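Local coordinates for cpftsy (Physcomitrella patens, PDB 4AK9), which is the chloroplast homologue of the signal recognition particle receptor FtsY, an SRP-type GTPase that probably takes part in targeting proteins to the thylakoid membrane, at residues 57-69 with 276-288. Residues are numbered along the deposited sequence; the frame is centred on the assembly and turned at random.
Sequences LVSDFGPKTALKI and ARGGCVVSVVDEL
D60, D286 and T65 bury the most surface where the helical N domain meets the GTPase G domain, the N-G interface of SRP-type GTPases. D60, at positive phi, ends helix 45-58 in a Schellman motif. Its OD2 takes two bonds from R277, from NE at 2.8 Å and NH2 at 2.9 Å. Both come in the guanidinium plane, but NE reaches OD2 from above the carboxylate plane. L249 N also donates to OD2, and OD1 pairs with R277 of the second subunit. A leucine in place of R277 would probably leave the D60 carboxylate short of its charged mates in both subunits. S283 OG donates to D60 O and accepts from G62 N at 2.8 Å, so one hydroxyl bridges this loop. G279 CA lies over one face of the F61 ring, 3.8 Å from its centroid. Helices 63-69 and 280-288 cross at 90°, and T65 sits as a knob among V282, S283, D286 and E287. D286 extends with CG anti to its backbone N (chi1 -179°), which brings its carboxylate to T65 and K68. T65 OG1 donates to the anti lone pair of D286 OD2, while K68 NZ meets the syn lone pair of D286 OD1 at 2.8 Å.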
loop_
_atom_site.group_PDB
_atom_site.type_symbol
_atom_site.label_atom_id
_atom_site.label_comp_id
_atom_site.label_asym_id
_atom_site.label_seq_id
_atom_site.Cartn_x
_atom_site.Cartn_y
_atom_site.Cartn_z
ATOM N N LEU A 57 -1.443 -7.522 5.156
ATOM C CA LEU A 57 -1.784 -6.224 4.563
ATOM C C LEU A 57 -0.672 -5.202 4.830
ATOM O O LEU A 57 -0.357 -4.372 3.953
ATOM C CB LEU A 57 -3.151 -5.705 5.066
ATOM C CG LEU A 57 -4.414 -6.493 4.665
ATOM C CD1 LEU A 57 -5.663 -5.841 5.298
ATOM C CD2 LEU A 57 -4.618 -6.587 3.155
ATOM N N VAL A 58 -0.049 -5.279 5.991
ATOM C CA VAL A 58 1.061 -4.398 6.313
ATOM C C VAL A 58 2.202 -4.578 5.297
ATOM O O VAL A 58 2.842 -3.608 4.876
ATOM C CB VAL A 58 1.531 -4.592 7.775
ATOM C CG1 VAL A 58 2.776 -3.736 8.058
ATOM C CG2 VAL A 58 0.376 -4.264 8.755
ATOM N N SER A 59 2.459 -5.813 4.876
ATOM C CA SER A 59 3.467 -6.069 3.855
ATOM C C SER A 59 2.954 -5.961 2.409
ATOM O O SER A 59 3.643 -6.351 1.468
ATOM C CB SER A 59 4.169 -7.418 4.079
ATOM O OG SER A 59 5.007 -7.355 5.233
ATOM N N ASP A 60 1.772 -5.391 2.202
ATOM C CA ASP A 60 1.239 -5.232 0.840
ATOM C C ASP A 60 0.929 -6.484 0.027
ATOM O O ASP A 60 0.971 -6.467 -1.204
ATOM C CB ASP A 60 2.095 -4.269 0.014
ATOM C CG ASP A 60 1.535 -2.857 0.052
ATOM O OD1 ASP A 60 0.540 -2.624 0.787
ATOM O OD2 ASP A 60 2.075 -1.984 -0.660
ATOM N N PHE A 61 0.626 -7.585 0.707
ATOM C CA PHE A 61 -0.373 -8.490 0.157
ATOM C C PHE A 61 -1.678 -7.674 0.143
ATOM O O PHE A 61 -2.158 -7.231 1.205
ATOM C CB PHE A 61 -0.525 -9.708 1.061
ATOM C CG PHE A 61 0.704 -10.555 1.152
ATOM C CD1 PHE A 61 1.743 -10.216 2.017
ATOM C CD2 PHE A 61 0.805 -11.716 0.406
ATOM C CE1 PHE A 61 2.866 -10.995 2.122
ATOM C CE2 PHE A 61 1.939 -12.511 0.505
ATOM C CZ PHE A 61 2.967 -12.159 1.366
ATOM N N GLY A 62 -2.229 -7.414 -1.045
ATOM C CA GLY A 62 -3.398 -6.540 -1.129
ATOM C C GLY A 62 -4.667 -7.180 -0.559
ATOM O O GLY A 62 -4.694 -8.399 -0.326
ATOM N N PRO A 63 -5.727 -6.375 -0.333
ATOM C CA PRO A 63 -6.926 -6.931 0.333
ATOM C C PRO A 63 -7.436 -8.210 -0.345
ATOM O O PRO A 63 -7.740 -9.189 0.333
ATOM C CB PRO A 63 -7.953 -5.797 0.211
ATOM C CG PRO A 63 -7.065 -4.523 0.298
ATOM C CD PRO A 63 -5.809 -4.902 -0.515
ATOM N N LYS A 64 -7.516 -8.233 -1.671
ATOM C CA LYS A 64 -8.016 -9.443 -2.313
ATOM C C LYS A 64 -7.093 -10.645 -2.198
ATOM O O LYS A 64 -7.565 -11.776 -2.038
ATOM C CB LYS A 64 -8.360 -9.181 -3.774
ATOM C CG LYS A 64 -9.537 -8.250 -3.901
ATOM C CD LYS A 64 -9.874 -8.052 -5.357
ATOM C CE LYS A 64 -10.412 -6.645 -5.564
ATOM N NZ LYS A 64 -9.666 -5.921 -6.651
ATOM N N THR A 65 -5.789 -10.406 -2.296
ATOM C CA THR A 65 -4.798 -11.488 -2.228
ATOM C C THR A 65 -4.735 -12.063 -0.793
ATOM O O THR A 65 -4.730 -13.298 -0.586
ATOM C CB THR A 65 -3.391 -10.957 -2.662
ATOM O OG1 THR A 65 -3.463 -10.462 -4.017
ATOM C CG2 THR A 65 -2.304 -12.037 -2.575
ATOM N N ALA A 66 -4.690 -11.178 0.194
ATOM C CA ALA A 66 -4.675 -11.583 1.608
ATOM C C ALA A 66 -5.965 -12.335 1.970
ATOM O O ALA A 66 -5.921 -13.315 2.727
ATOM C CB ALA A 66 -4.485 -10.341 2.542
ATOM N N LEU A 67 -7.099 -11.882 1.426
ATOM C CA LEU A 67 -8.395 -12.535 1.672
ATOM C C LEU A 67 -8.334 -13.985 1.193
ATOM O O LEU A 67 -8.676 -14.924 1.925
ATOM C CB LEU A 67 -9.524 -11.761 0.975
ATOM C CG LEU A 67 -10.930 -12.364 0.873
ATOM C CD1 LEU A 67 -11.394 -12.900 2.216
ATOM C CD2 LEU A 67 -11.876 -11.284 0.376
ATOM N N LYS A 68 -7.846 -14.195 -0.021
ATOM C CA LYS A 68 -7.861 -15.553 -0.546
ATOM C C LYS A 68 -6.812 -16.462 0.093
ATOM O O LYS A 68 -7.042 -17.666 0.227
ATOM C CB LYS A 68 -7.740 -15.564 -2.060
ATOM C CG LYS A 68 -6.385 -15.198 -2.544
ATOM C CD LYS A 68 -6.279 -15.459 -4.033
ATOM C CE LYS A 68 -7.335 -14.696 -4.795
ATOM N NZ LYS A 68 -6.988 -14.624 -6.240
ATOM N N ILE A 69 -5.669 -15.900 0.499
ATOM C CA ILE A 69 -4.687 -16.690 1.245
ATOM C C ILE A 69 -5.241 -17.184 2.570
ATOM O O ILE A 69 -5.145 -18.369 2.890
ATOM C CB ILE A 69 -3.406 -15.875 1.522
ATOM C CG1 ILE A 69 -2.665 -15.666 0.208
ATOM C CG2 ILE A 69 -2.515 -16.604 2.519
ATOM C CD1 ILE A 69 -1.543 -14.626 0.269
ATOM N N ALA A 276 9.423 -2.639 3.189
ATOM C CA ALA A 276 8.801 -3.740 3.936
ATOM C C ALA A 276 7.617 -4.311 3.156
ATOM O O ALA A 276 6.953 -5.262 3.593
ATOM C CB ALA A 276 8.327 -3.214 5.295
ATOM N N ARG A 277 7.353 -3.745 1.978
ATOM C CA ARG A 277 6.130 -4.049 1.234
ATOM C C ARG A 277 6.343 -5.138 0.190
ATOM O O ARG A 277 5.718 -5.103 -0.873
ATOM C CB ARG A 277 5.553 -2.743 0.598
ATOM C CG ARG A 277 5.304 -1.660 1.658
ATOM C CD ARG A 277 5.159 -0.239 1.055
ATOM N NE ARG A 277 3.860 -0.140 0.421
ATOM C CZ ARG A 277 3.286 0.979 -0.001
ATOM N NH1 ARG A 277 3.896 2.144 0.139
ATOM N NH2 ARG A 277 2.083 0.909 -0.557
ATOM N N GLY A 278 7.196 -6.119 0.508
ATOM C CA GLY A 278 7.534 -7.202 -0.411
ATOM C C GLY A 278 6.393 -8.123 -0.858
ATOM O O GLY A 278 6.528 -8.827 -1.879
ATOM N N GLY A 279 5.270 -8.093 -0.138
ATOM C CA GLY A 279 4.071 -8.840 -0.515
ATOM C C GLY A 279 3.522 -8.366 -1.853
ATOM O O GLY A 279 2.733 -9.065 -2.499
ATOM N N CYS A 280 3.949 -7.175 -2.301
ATOM C CA CYS A 280 3.483 -6.656 -3.586
ATOM C C CYS A 280 3.840 -7.597 -4.748
ATOM O O CYS A 280 3.120 -7.657 -5.752
ATOM C CB CYS A 280 4.011 -5.230 -3.864
ATOM S SG CYS A 280 5.782 -5.127 -4.195
ATOM N N VAL A 281 4.920 -8.354 -4.600
ATOM C CA VAL A 281 5.266 -9.395 -5.573
ATOM C C VAL A 281 4.108 -10.390 -5.760
ATOM O O VAL A 281 3.768 -10.783 -6.897
ATOM C CB VAL A 281 6.535 -10.141 -5.135
ATOM C CG1 VAL A 281 6.831 -11.334 -6.057
ATOM C CG2 VAL A 281 7.714 -9.176 -5.105
ATOM N N VAL A 282 3.532 -10.840 -4.657
ATOM C CA VAL A 282 2.446 -11.808 -4.719
ATOM C C VAL A 282 1.193 -11.178 -5.291
ATOM O O VAL A 282 0.527 -11.743 -6.158
ATOM C CB VAL A 282 2.172 -12.390 -3.297
ATOM C CG1 VAL A 282 1.071 -13.485 -3.375
ATOM C CG2 VAL A 282 3.466 -12.935 -2.732
ATOM N N SER A 283 0.897 -9.973 -4.844
ATOM C CA SER A 283 -0.297 -9.274 -5.297
ATOM C C SER A 283 -0.288 -9.016 -6.790
ATOM O O SER A 283 -1.322 -9.144 -7.455
ATOM C CB SER A 283 -0.425 -7.949 -4.563
ATOM O OG SER A 283 -0.527 -8.185 -3.144
ATOM N N VAL A 284 0.867 -8.619 -7.325
ATOM C CA VAL A 284 0.928 -8.342 -8.765
ATOM C C VAL A 284 0.751 -9.619 -9.593
ATOM O O VAL A 284 0.031 -9.627 -10.593
ATOM C CB VAL A 284 2.185 -7.481 -9.177
ATOM C CG1 VAL A 284 3.420 -8.316 -9.271
ATOM C CG2 VAL A 284 1.952 -6.849 -10.550
ATOM N N VAL A 285 1.344 -10.716 -9.159
ATOM C CA VAL A 285 1.193 -11.984 -9.889
ATOM C C VAL A 285 -0.260 -12.451 -9.802
ATOM O O VAL A 285 -0.858 -12.833 -10.807
ATOM C CB VAL A 285 2.147 -13.049 -9.348
ATOM C CG1 VAL A 285 1.835 -14.438 -9.998
ATOM C CG2 VAL A 285 3.592 -12.632 -9.634
ATOM N N ASP A 286 -0.828 -12.385 -8.598
ATOM C CA ASP A 286 -2.218 -12.773 -8.355
ATOM C C ASP A 286 -3.221 -11.947 -9.165
ATOM O O ASP A 286 -4.114 -12.498 -9.842
ATOM C CB ASP A 286 -2.533 -12.681 -6.858
ATOM C CG ASP A 286 -3.963 -13.106 -6.538
ATOM O OD1 ASP A 286 -4.454 -14.082 -7.169
ATOM O OD2 ASP A 286 -4.611 -12.442 -5.688
ATOM N N GLU A 287 -3.084 -10.624 -9.139
ATOM C CA GLU A 287 -4.041 -9.758 -9.794
ATOM C C GLU A 287 -3.885 -9.704 -11.295
ATOM O O GLU A 287 -4.898 -9.589 -11.999
ATOM C CB GLU A 287 -3.957 -8.322 -9.239
ATOM C CG GLU A 287 -4.460 -8.166 -7.778
ATOM C CD GLU A 287 -5.981 -8.253 -7.670
ATOM O OE1 GLU A 287 -6.681 -7.728 -8.578
ATOM O OE2 GLU A 287 -6.486 -8.861 -6.692
ATOM N N LEU A 288 -2.648 -9.773 -11.808
ATOM C CA LEU A 288 -2.414 -9.545 -13.250
ATOM C C LEU A 288 -2.189 -10.817 -14.065
ATOM O O LEU A 288 -2.216 -10.791 -15.319
ATOM C CB LEU A 288 -1.252 -8.541 -13.524
ATOM C CG LEU A 288 -1.331 -7.103 -12.939
ATOM C CD1 LEU A 288 -0.831 -6.101 -13.967
ATOM C CD2 LEU A 288 -2.721 -6.695 -12.475
HETATM O O HOH W 1 -4.595 -7.659 -4.430
HETATM O O HOH W 2 -6.907 -11.360 -6.545
#